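Cysteine desulfurase (Fervidobacterium islandicum, PDB 6A6E) catalyses the removal of sulfur from L-cysteine, leaving alanine, with pyridoxal-5'-phosphate as cofactor, probably to supply sulfur to the SUF system of iron-sulfur cluster assembly. Local coordinates at residues N88-S93 against L230-H235; S101-G106 against D210-V215; V131-N136 against Q185-G190; I243-G248 against V294-T299. One frame throughout, in Å; residues are numbered along the deposited sequence.

Contact 1: residues N88-S93 against L230-H235; sequences NFLNAS and LVFSGH. With PLP (pyridoxal-5'-phosphate), chain E.
L90 carries CG beside its backbone N (chi1 -63°) and F232 holds CG between backbone N and carbonyl carbon (chi1 72°); with these torsions L90 CD1 comes up to the ring of F232. The two side chains slide past each other in opposite directions: L90 CD1 touches F232 CE1 at 3.9 Å, coming to the edge of the ring and near its plane. The same methyl lies 4.5 Å from L230 CD2, so one branch of L90 serves both residues on this face of strand 229-233. At N91 the chain turns out of helix 70-90 through a positive phi, in a Schellman motif. V215 packs on L230 and F232 beside them. S233, on the strand's other face, and H235, just past its end, turn to the cofactor. S233 OG donates to PLP O3P at 2.5 Å, and H235 NE2 to the same oxygen at 2.8 Å (156° at the hydrogen), with the phosphorus in the plane of the imidazole. S42 holds H235 ND1, fixing the ring's rotation. With an alanine in place of H235, O3P would probably lose one of these two donors and S42 its ring partner, leaving the phosphate freer to shift. Residues 230-235 thus join an apolar seam, indifferent to direction, to a phosphate site held by directed bonds, just before K236, probably the Schiff-base lysine as in relatives.

Contact 2: residues S101-G106 against D210-V215; sequences SGTTMG and DGAQLV. With PLP (pyridoxal-5'-phosphate), chain E.
T103 and A212 bring the two backbones together, their CA atoms 6.5 Å apart. G102, with a strongly positive phi, stands at the N-cap of helix 103-116, and T103 opens its first turn; opposite, the chain leaves strand 206-210 at D210 and takes helical angles from A212 to V215 without the regular bonds. An Asx turn shapes this exit: A212 N donates to D210 OD1 at 3.1 Å, nearly straight (167°). T103 meets both residues with its two branches. The T103 and D210 side chains cross at about a right angle, CG2 touching OD1 at 3.6 Å, while T103 OG1, hydrogen-bonded to S233, rests on A212 CB. PLP fills the angle between the segments. D210, with CG trans to the backbone N (chi1 174°), places OD2 2.6 Å from PLP N1, the aspartate-pyridine pairing of fold type I PLP enzymes. A212 CB lies against the ring face opposite H133, 3.4 Å from PLP C3. Q213, bent at chi2, donates NE2 to PLP O3 at 2.5 Å and also reaches A40 O. At the phosphate end T104 grips O1P twice, through its backbone N (3.1 Å) and through OG1 (2.6 Å); the start of the helix would probably add its dipole to this anion site. T103 also packs on V231 of strand 229-233, and G211 bonds to that same residue through the backbone, so the cofactor sits where helix 103-116 begins, beside the ends of strands 206-210 and 229-233.

Contact 3: residues V131-N136 against Q185-G190; sequences VEHHAN and QSNVTG. With PLP (pyridoxal-5'-phosphate), chain E.
S186 OG is held by three partners: V188 N at 3.0 Å, T189 N at 2.9 Å, and a water at 2.7 Å that carries the contact across to V131. That water donates to V131 O and to N187 OD1, each at 2.5 Å, so it ties the backbone of 131-136 to two side chains of 185-190. Beside it V131 CG2 packs on S186 CB. The two backbone bonds make S186 an ST turn and ST motif, which fixes the bend of the loop after strand 179-183; the partner loop follows strand 125-129, and both loops line the PLP site of this fold type I enzyme. H133 extends CG trans to the backbone N (chi1 -173°), which lays its imidazole almost parallel over the pyridine ring, with PLP C6 3.6 Å above the imidazole plane and over its centre. A135 N donates to H133 ND1 in the ring plane (2.9 Å, 169°), setting the ring's rotation. N187 comes to the imidazole edge, ND2 3.6 Å from CD2, its amide 53° from the ring plane; ND2 is hydrogen-bonded to H375 O. With an alanine at H133, the cofactor would probably lose the flat cover on this face and A135 N its acceptor. N187 also passes its CB close to PLP O3.

Contact 4: residues I243-G248 against V294-T299; sequences IGVLYG and VGLGYT
V245 CG2 and L296 CD2 meet at 3.9 Å, the closest approach between 243-248 and 294-299, and the two side chains cross obliquely. The same methyl of L296 also lies 4.5 Å from I243 CG1, so a single branch is shared by two residues that point toward the helix, with G244 between them. L296 has CG trans to the backbone N (chi1 -180°), and from there CD2 reaches both residues. Beyond this first shell, V86 of helix 70-90 packs on both V245 and L296, closing the seam from a third element, and I237 touches L296 as well. The strand is fixed by backbone bonds to its neighbours, V245 to F232 and G244 to T100. On the helix, T299 OG1 donates to G295 O at 2.9 Å, from above the carbonyl plane (38° out of it); the same oxygen also accepts from T299 N, so G295 O takes two donors while the hydroxyl bonds back into its own helix. What joins helix to sheet is therefore hydrocarbon alone, buried and without directed bonds, so shape and exclusion of water probably hold it, while the backbone bonds named here run between strands or along the helix.

In the fold
Contacts 1 and 4 use adjacent strands 229-233 and 244-248 of the seven-stranded sheet; contact 2 lies at the end of central strand 206-210. The centres of contacts 1 and 4 are about 7 Å apart; helices 70-90 and 290-306 pack on one face of these strands. The centre of contact 2 is about 9 Å from that of contact 1 and about 11 Å from that of contact 3, in the loops after strands 125-129 and 179-183. Along the chain contact 3 nests within contact 2, and contact 2 within contact 1; contact 4 follows. Contacts 1, 2 and 3 all touch PLP, so segments distant in sequence enclose one cofactor, with T287 of the second subunit adding a bond.

Contact 1: residues N88-S93 against L230-H235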
# COMPACT_ATOMS: atom_id res chain seq x y z
N ASN A 88 -12.97 -8.87 -14.34
CA ASN A 88 -14.15 -9.72 -14.63
C ASN A 88 -15.17 -9.60 -13.51
O ASN A 88 -16.34 -9.60 -13.75
CB ASN A 88 -13.81 -11.19 -14.81
CG ASN A 88 -12.96 -11.47 -16.07
OD1 ASN A 88 -12.85 -10.64 -16.97
ND2 ASN A 88 -12.31 -12.64 -16.09
N PHE A 89 -14.72 -9.48 -12.27
CA PHE A 89 -15.63 -9.36 -11.13
C PHE A 89 -16.49 -8.11 -11.18
O PHE A 89 -17.61 -8.11 -10.63
CB PHE A 89 -14.79 -9.30 -9.87
CG PHE A 89 -15.57 -9.34 -8.60
CD1 PHE A 89 -16.24 -10.49 -8.23
CD2 PHE A 89 -15.57 -8.27 -7.72
CE1 PHE A 89 -16.93 -10.55 -7.05
CE2 PHE A 89 -16.21 -8.35 -6.49
CZ PHE A 89 -16.90 -9.48 -6.16
N LEU A 90 -15.95 -7.01 -11.76
CA LEU A 90 -16.69 -5.75 -11.84
C LEU A 90 -17.31 -5.51 -13.25
O LEU A 90 -17.88 -4.48 -13.51
CB LEU A 90 -15.80 -4.58 -11.56
CG LEU A 90 -15.18 -4.53 -10.13
CD1 LEU A 90 -14.32 -3.30 -10.05
CD2 LEU A 90 -16.18 -4.46 -8.98
N ASN A 91 -17.11 -6.44 -14.18
CA ASN A 91 -17.43 -6.20 -15.61
C ASN A 91 -16.72 -5.01 -16.23
O ASN A 91 -17.34 -4.20 -16.97
CB ASN A 91 -18.96 -6.10 -15.81
CG ASN A 91 -19.36 -6.27 -17.27
OD1 ASN A 91 -18.69 -6.97 -17.99
ND2 ASN A 91 -20.40 -5.54 -17.72
N ALA A 92 -15.44 -4.87 -15.92
CA ALA A 92 -14.60 -3.83 -16.53
C ALA A 92 -13.64 -4.47 -17.43
O ALA A 92 -13.49 -5.70 -17.41
CB ALA A 92 -13.80 -3.02 -15.51
N SER A 93 -12.93 -3.63 -18.16
CA SER A 93 -11.87 -4.18 -18.94
C SER A 93 -10.57 -4.06 -18.07
O SER A 93 -10.50 -3.24 -17.10
CB SER A 93 -11.87 -3.50 -20.31
OG SER A 93 -10.73 -2.76 -20.42
N LEU A 230 -15.02 3.99 -9.58
CA LEU A 230 -15.38 3.27 -8.36
C LEU A 230 -14.10 2.83 -7.59
O LEU A 230 -13.13 2.37 -8.19
CB LEU A 230 -16.20 2.03 -8.70
CG LEU A 230 -16.79 1.24 -7.52
CD1 LEU A 230 -18.29 1.12 -7.63
CD2 LEU A 230 -16.21 -0.16 -7.47
N VAL A 231 -14.15 2.90 -6.26
CA VAL A 231 -13.06 2.46 -5.41
C VAL A 231 -13.52 1.45 -4.36
O VAL A 231 -14.63 1.56 -3.85
CB VAL A 231 -12.40 3.66 -4.74
CG1 VAL A 231 -11.73 4.58 -5.78
CG2 VAL A 231 -13.38 4.47 -3.88
N PHE A 232 -12.66 0.51 -3.98
CA PHE A 232 -12.93 -0.33 -2.84
C PHE A 232 -11.61 -0.87 -2.24
O PHE A 232 -10.55 -0.73 -2.86
CB PHE A 232 -13.95 -1.45 -3.22
CG PHE A 232 -13.40 -2.56 -4.13
CD1 PHE A 232 -13.51 -2.48 -5.52
CD2 PHE A 232 -12.86 -3.71 -3.58
CE1 PHE A 232 -13.02 -3.50 -6.33
CE2 PHE A 232 -12.39 -4.72 -4.37
CZ PHE A 232 -12.49 -4.62 -5.77
N SER A 233 -11.71 -1.54 -1.08
CA SER A 233 -10.56 -2.03 -0.34
C SER A 233 -10.63 -3.55 -0.24
O SER A 233 -11.70 -4.14 0.11
CB SER A 233 -10.53 -1.47 1.08
OG SER A 233 -10.42 -0.04 1.13
N GLY A 234 -9.46 -4.17 -0.45
CA GLY A 234 -9.33 -5.62 -0.37
C GLY A 234 -9.69 -6.22 0.98
O GLY A 234 -10.28 -7.34 1.02
N HIS A 235 -9.34 -5.51 2.07
CA HIS A 235 -9.39 -6.11 3.44
C HIS A 235 -10.83 -6.30 3.93
O HIS A 235 -11.04 -7.09 4.86
CB HIS A 235 -8.58 -5.36 4.51
CG HIS A 235 -9.09 -3.98 4.81
ND1 HIS A 235 -9.92 -3.70 5.89
CD2 HIS A 235 -8.87 -2.79 4.19
CE1 HIS A 235 -10.22 -2.41 5.88
NE2 HIS A 235 -9.60 -1.84 4.84
N1 PLP E . -15.71 4.30 2.89
C2 PLP E . -16.51 3.43 3.44
C2A PLP E . -17.99 3.56 3.28
C3 PLP E . -15.90 2.38 4.26
O3 PLP E . -16.71 1.52 4.86
C4 PLP E . -14.45 2.28 4.37
C4A PLP E . -13.77 1.21 5.08
C5 PLP E . -13.65 3.32 3.73
C6 PLP E . -14.35 4.26 3.03
C5A PLP E . -12.12 3.38 3.85
O4P PLP E . -11.36 2.22 3.57
P PLP E . -9.78 2.01 3.90
O1P PLP E . -9.00 2.96 3.08
O2P PLP E . -9.75 2.18 5.39
O3P PLP E . -9.62 0.59 3.42

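Contact 2: residues S101-G106 against D210-V215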
# COMPACT_ATOMS: atom_id res chain seq x y z
N SER A 101 -3.40 1.23 -2.68
CA SER A 101 -3.24 0.78 -1.28
C SER A 101 -4.59 0.63 -0.57
O SER A 101 -4.64 0.04 0.53
CB SER A 101 -2.34 1.71 -0.52
OG SER A 101 -2.98 2.97 -0.32
N GLY A 102 -5.68 1.11 -1.18
CA GLY A 102 -7.01 1.08 -0.52
C GLY A 102 -8.01 2.09 -1.04
O GLY A 102 -7.68 2.95 -1.91
N THR A 103 -9.22 2.03 -0.52
CA THR A 103 -10.23 3.02 -0.84
C THR A 103 -9.73 4.45 -0.60
O THR A 103 -9.86 5.29 -1.47
CB THR A 103 -11.47 2.82 -0.04
OG1 THR A 103 -11.99 1.52 -0.30
CG2 THR A 103 -12.52 3.92 -0.36
N THR A 104 -9.21 4.71 0.59
CA THR A 104 -8.75 6.02 0.95
C THR A 104 -7.76 6.57 -0.07
O THR A 104 -7.94 7.71 -0.55
CB THR A 104 -8.15 6.02 2.36
OG1 THR A 104 -9.12 5.56 3.30
CG2 THR A 104 -7.68 7.43 2.78
N MET A 105 -6.74 5.81 -0.43
CA MET A 105 -5.80 6.28 -1.47
C MET A 105 -6.52 6.60 -2.78
O MET A 105 -6.27 7.61 -3.42
CB MET A 105 -4.66 5.27 -1.73
CG MET A 105 -3.93 5.52 -3.08
SD MET A 105 -2.40 4.58 -3.31
CE MET A 105 -2.11 4.75 -5.10
N GLY A 106 -7.38 5.69 -3.23
CA GLY A 106 -8.22 5.93 -4.41
C GLY A 106 -8.95 7.26 -4.46
O GLY A 106 -8.89 7.94 -5.46
N ASP A 210 -17.84 5.49 -3.78
CA ASP A 210 -17.16 4.82 -2.73
C ASP A 210 -17.86 3.53 -2.43
O ASP A 210 -18.86 3.49 -1.73
CB ASP A 210 -17.03 5.76 -1.49
CG ASP A 210 -16.42 5.07 -0.24
OD1 ASP A 210 -16.08 3.90 -0.33
OD2 ASP A 210 -16.35 5.71 0.86
N GLY A 211 -17.22 2.46 -2.89
CA GLY A 211 -17.74 1.13 -2.88
C GLY A 211 -17.28 0.27 -1.72
O GLY A 211 -17.56 -0.96 -1.73
N ALA A 212 -16.61 0.85 -0.72
CA ALA A 212 -15.89 -0.01 0.28
C ALA A 212 -16.81 -1.00 0.99
O ALA A 212 -16.39 -2.14 1.30
CB ALA A 212 -15.13 0.83 1.32
N GLN A 213 -18.04 -0.58 1.33
CA GLN A 213 -18.98 -1.44 2.06
C GLN A 213 -19.87 -2.24 1.11
O GLN A 213 -20.37 -3.29 1.50
CB GLN A 213 -19.94 -0.68 2.95
CG GLN A 213 -19.39 -0.03 4.14
CD GLN A 213 -18.81 -1.01 5.14
OE1 GLN A 213 -19.30 -2.14 5.31
NE2 GLN A 213 -17.73 -0.56 5.80
N LEU A 214 -20.10 -1.73 -0.10
CA LEU A 214 -21.01 -2.35 -1.07
C LEU A 214 -20.40 -3.54 -1.78
O LEU A 214 -21.01 -4.66 -1.90
CB LEU A 214 -21.41 -1.29 -2.09
CG LEU A 214 -22.38 -1.73 -3.19
CD1 LEU A 214 -23.72 -2.06 -2.55
CD2 LEU A 214 -22.56 -0.66 -4.27
N VAL A 215 -19.17 -3.36 -2.27
CA VAL A 215 -18.56 -4.36 -3.17
C VAL A 215 -18.41 -5.73 -2.53
O VAL A 215 -18.55 -6.75 -3.21
CB VAL A 215 -17.22 -3.82 -3.76
CG1 VAL A 215 -16.33 -4.95 -4.34
CG2 VAL A 215 -17.52 -2.73 -4.79
N1 PLP E . -15.71 4.30 2.89
C2 PLP E . -16.51 3.43 3.44
C2A PLP E . -17.99 3.56 3.28
C3 PLP E . -15.90 2.38 4.26
O3 PLP E . -16.71 1.52 4.86
C4 PLP E . -14.45 2.28 4.37
C4A PLP E . -13.77 1.21 5.08
C5 PLP E . -13.65 3.32 3.73
C6 PLP E . -14.35 4.26 3.03
C5A PLP E . -12.12 3.38 3.85
O4P PLP E . -11.36 2.22 3.57
P PLP E . -9.78 2.01 3.90
O1P PLP E . -9.00 2.96 3.08
O2P PLP E . -9.75 2.18 5.39
O3P PLP E . -9.62 0.59 3.42

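Contact 3: residues V131-N136 against Q185-G190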
# COMPACT_ATOMS: atom_id res chain seq x y z
N VAL A 131 -23.74 11.62 4.69
CA VAL A 131 -23.39 10.41 5.41
C VAL A 131 -22.02 9.84 5.00
O VAL A 131 -21.68 8.70 5.38
CB VAL A 131 -24.50 9.35 5.22
CG1 VAL A 131 -25.88 9.99 5.40
CG2 VAL A 131 -24.45 8.70 3.87
N GLU A 132 -21.22 10.57 4.23
CA GLU A 132 -19.89 10.00 3.79
C GLU A 132 -18.94 9.71 4.96
O GLU A 132 -18.89 10.41 5.97
CB GLU A 132 -19.19 10.91 2.82
CG GLU A 132 -19.97 11.23 1.57
CD GLU A 132 -20.43 9.98 0.84
OE1 GLU A 132 -21.60 9.93 0.34
OE2 GLU A 132 -19.58 9.04 0.75
N HIS A 133 -18.26 8.60 4.82
CA HIS A 133 -17.06 8.27 5.53
C HIS A 133 -16.00 9.37 5.32
O HIS A 133 -15.96 10.05 4.29
CB HIS A 133 -16.61 6.87 5.06
CG HIS A 133 -15.45 6.28 5.81
ND1 HIS A 133 -14.16 6.77 5.70
CD2 HIS A 133 -15.37 5.19 6.60
CE1 HIS A 133 -13.35 6.04 6.45
NE2 HIS A 133 -14.06 5.08 7.01
N HIS A 134 -15.17 9.62 6.35
CA HIS A 134 -14.09 10.61 6.27
C HIS A 134 -13.25 10.46 4.99
O HIS A 134 -12.81 11.45 4.45
CB HIS A 134 -13.18 10.54 7.52
CG HIS A 134 -13.87 11.04 8.75
ND1 HIS A 134 -13.45 10.73 10.03
CD2 HIS A 134 -15.03 11.72 8.88
CE1 HIS A 134 -14.29 11.26 10.90
NE2 HIS A 134 -15.27 11.84 10.22
N ALA A 135 -13.06 9.24 4.53
CA ALA A 135 -12.27 8.98 3.29
C ALA A 135 -12.82 9.62 2.03
O ALA A 135 -12.07 9.97 1.10
CB ALA A 135 -12.18 7.51 3.08
N ASN A 136 -14.15 9.77 2.00
CA ASN A 136 -14.86 10.46 0.91
C ASN A 136 -15.44 11.82 1.36
O ASN A 136 -16.43 12.31 0.79
CB ASN A 136 -15.97 9.57 0.32
CG ASN A 136 -16.38 10.02 -1.09
OD1 ASN A 136 -15.57 10.59 -1.82
ND2 ASN A 136 -17.64 9.74 -1.47
N GLN A 185 -22.78 2.52 -0.22
CA GLN A 185 -23.53 2.07 0.96
C GLN A 185 -22.85 2.60 2.21
O GLN A 185 -21.62 2.45 2.35
CB GLN A 185 -23.52 0.53 1.05
CG GLN A 185 -24.17 -0.03 2.32
CD GLN A 185 -24.04 -1.53 2.43
OE1 GLN A 185 -23.27 -2.14 1.70
NE2 GLN A 185 -24.80 -2.14 3.30
N SER A 186 -23.64 3.19 3.12
CA SER A 186 -23.12 3.81 4.34
C SER A 186 -22.65 2.74 5.29
O SER A 186 -23.31 1.70 5.48
CB SER A 186 -24.16 4.72 5.01
OG SER A 186 -23.78 5.11 6.34
N ASN A 187 -21.48 3.02 5.87
CA ASN A 187 -20.88 2.20 6.91
C ASN A 187 -21.52 2.44 8.29
O ASN A 187 -21.12 1.78 9.23
CB ASN A 187 -19.36 2.48 7.03
CG ASN A 187 -19.05 3.84 7.60
OD1 ASN A 187 -19.61 4.82 7.16
ND2 ASN A 187 -18.13 3.90 8.58
N VAL A 188 -22.49 3.36 8.38
CA VAL A 188 -23.24 3.67 9.62
C VAL A 188 -24.75 3.40 9.52
O VAL A 188 -25.32 2.68 10.35
CB VAL A 188 -23.04 5.14 10.02
CG1 VAL A 188 -23.86 5.47 11.26
CG2 VAL A 188 -21.56 5.39 10.34
N THR A 189 -25.39 3.91 8.48
CA THR A 189 -26.81 3.66 8.28
C THR A 189 -27.13 2.35 7.65
O THR A 189 -28.26 1.88 7.76
CB THR A 189 -27.49 4.75 7.48
OG1 THR A 189 -27.10 4.65 6.09
CG2 THR A 189 -27.17 6.09 8.03
N GLY A 190 -26.16 1.74 6.95
CA GLY A 190 -26.40 0.47 6.22
C GLY A 190 -27.13 0.70 4.89
O GLY A 190 -27.45 -0.24 4.17
N1 PLP E . -15.71 4.30 2.89
C2 PLP E . -16.51 3.43 3.44
C2A PLP E . -17.99 3.56 3.28
C3 PLP E . -15.90 2.38 4.26
O3 PLP E . -16.71 1.52 4.86
C4 PLP E . -14.45 2.28 4.37
C4A PLP E . -13.77 1.21 5.08
C5 PLP E . -13.65 3.32 3.73
C6 PLP E . -14.35 4.26 3.03
C5A PLP E . -12.12 3.38 3.85
O4P PLP E . -11.36 2.22 3.57
P PLP E . -9.78 2.01 3.90
O1P PLP E . -9.00 2.96 3.08
O2P PLP E . -9.75 2.18 5.39
O3P PLP E . -9.62 0.59 3.42
O HOH W 1 -21.44 6.36 6.33

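Contact 4: residues I243-G248 against V294-T299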
# COMPACT_ATOMS: atom_id res chain seq x y z
N ILE A 243 -4.04 -3.39 -0.06
CA ILE A 243 -4.45 -3.51 -1.46
C ILE A 243 -5.84 -2.96 -1.65
O ILE A 243 -6.75 -3.21 -0.88
CB ILE A 243 -4.29 -4.92 -2.00
CG1 ILE A 243 -4.49 -4.94 -3.53
CG2 ILE A 243 -5.18 -5.93 -1.31
CD1 ILE A 243 -3.37 -4.35 -4.33
N GLY A 244 -5.96 -2.05 -2.61
CA GLY A 244 -7.27 -1.58 -3.06
C GLY A 244 -7.33 -1.57 -4.58
O GLY A 244 -6.33 -1.89 -5.29
N VAL A 245 -8.48 -1.14 -5.08
CA VAL A 245 -8.80 -1.06 -6.48
C VAL A 245 -9.40 0.25 -6.82
O VAL A 245 -10.26 0.81 -6.08
CB VAL A 245 -9.82 -2.17 -6.89
CG1 VAL A 245 -10.28 -1.98 -8.34
CG2 VAL A 245 -9.15 -3.50 -6.74
N LEU A 246 -8.96 0.78 -7.95
CA LEU A 246 -9.64 1.94 -8.56
C LEU A 246 -10.01 1.54 -9.96
O LEU A 246 -9.12 1.15 -10.77
CB LEU A 246 -8.74 3.16 -8.60
CG LEU A 246 -9.15 4.34 -9.51
CD1 LEU A 246 -10.25 5.06 -8.87
CD2 LEU A 246 -8.00 5.32 -9.53
N TYR A 247 -11.29 1.68 -10.24
CA TYR A 247 -11.85 1.45 -11.58
C TYR A 247 -12.09 2.79 -12.15
O TYR A 247 -12.59 3.64 -11.46
CB TYR A 247 -13.21 0.70 -11.59
CG TYR A 247 -14.02 0.92 -12.89
CD1 TYR A 247 -13.70 0.26 -14.11
CD2 TYR A 247 -15.05 1.84 -12.93
CE1 TYR A 247 -14.42 0.54 -15.26
CE2 TYR A 247 -15.79 2.10 -14.09
CZ TYR A 247 -15.46 1.43 -15.24
OH TYR A 247 -16.19 1.71 -16.35
N GLY A 248 -11.74 3.01 -13.42
CA GLY A 248 -12.24 4.16 -14.14
C GLY A 248 -12.50 3.86 -15.60
O GLY A 248 -11.77 3.04 -16.23
N VAL A 294 -2.31 -10.38 -6.06
CA VAL A 294 -2.45 -11.80 -6.34
C VAL A 294 -3.40 -12.44 -5.32
O VAL A 294 -4.27 -13.21 -5.67
CB VAL A 294 -1.07 -12.51 -6.32
CG1 VAL A 294 -1.21 -14.04 -6.41
CG2 VAL A 294 -0.25 -12.07 -7.49
N GLY A 295 -3.22 -12.11 -4.04
CA GLY A 295 -4.12 -12.54 -2.97
C GLY A 295 -5.54 -12.10 -3.15
O GLY A 295 -6.48 -12.88 -2.93
N LEU A 296 -5.75 -10.87 -3.54
CA LEU A 296 -7.07 -10.39 -3.84
C LEU A 296 -7.74 -11.22 -4.96
O LEU A 296 -8.94 -11.53 -4.90
CB LEU A 296 -7.09 -8.91 -4.18
CG LEU A 296 -8.44 -8.27 -4.52
CD1 LEU A 296 -9.37 -8.39 -3.33
CD2 LEU A 296 -8.30 -6.84 -4.89
N GLY A 297 -6.98 -11.47 -6.00
CA GLY A 297 -7.39 -12.36 -7.08
C GLY A 297 -7.83 -13.73 -6.57
O GLY A 297 -8.87 -14.24 -6.97
N TYR A 298 -7.06 -14.30 -5.65
CA TYR A 298 -7.42 -15.58 -5.05
C TYR A 298 -8.65 -15.51 -4.15
O TYR A 298 -9.41 -16.48 -4.09
CB TYR A 298 -6.25 -16.17 -4.30
CG TYR A 298 -5.11 -16.62 -5.20
CD1 TYR A 298 -5.35 -17.26 -6.41
CD2 TYR A 298 -3.80 -16.49 -4.79
CE1 TYR A 298 -4.30 -17.70 -7.19
CE2 TYR A 298 -2.75 -16.91 -5.59
CZ TYR A 298 -3.01 -17.49 -6.77
OH TYR A 298 -1.93 -17.92 -7.51
N THR A 299 -8.86 -14.38 -3.46
CA THR A 299 -10.08 -14.10 -2.73
C THR A 299 -11.31 -14.08 -3.61
O THR A 299 -12.35 -14.71 -3.32
CB THR A 299 -9.92 -12.77 -1.97
OG1 THR A 299 -8.74 -12.87 -1.14
CG2 THR A 299 -11.08 -12.44 -1.16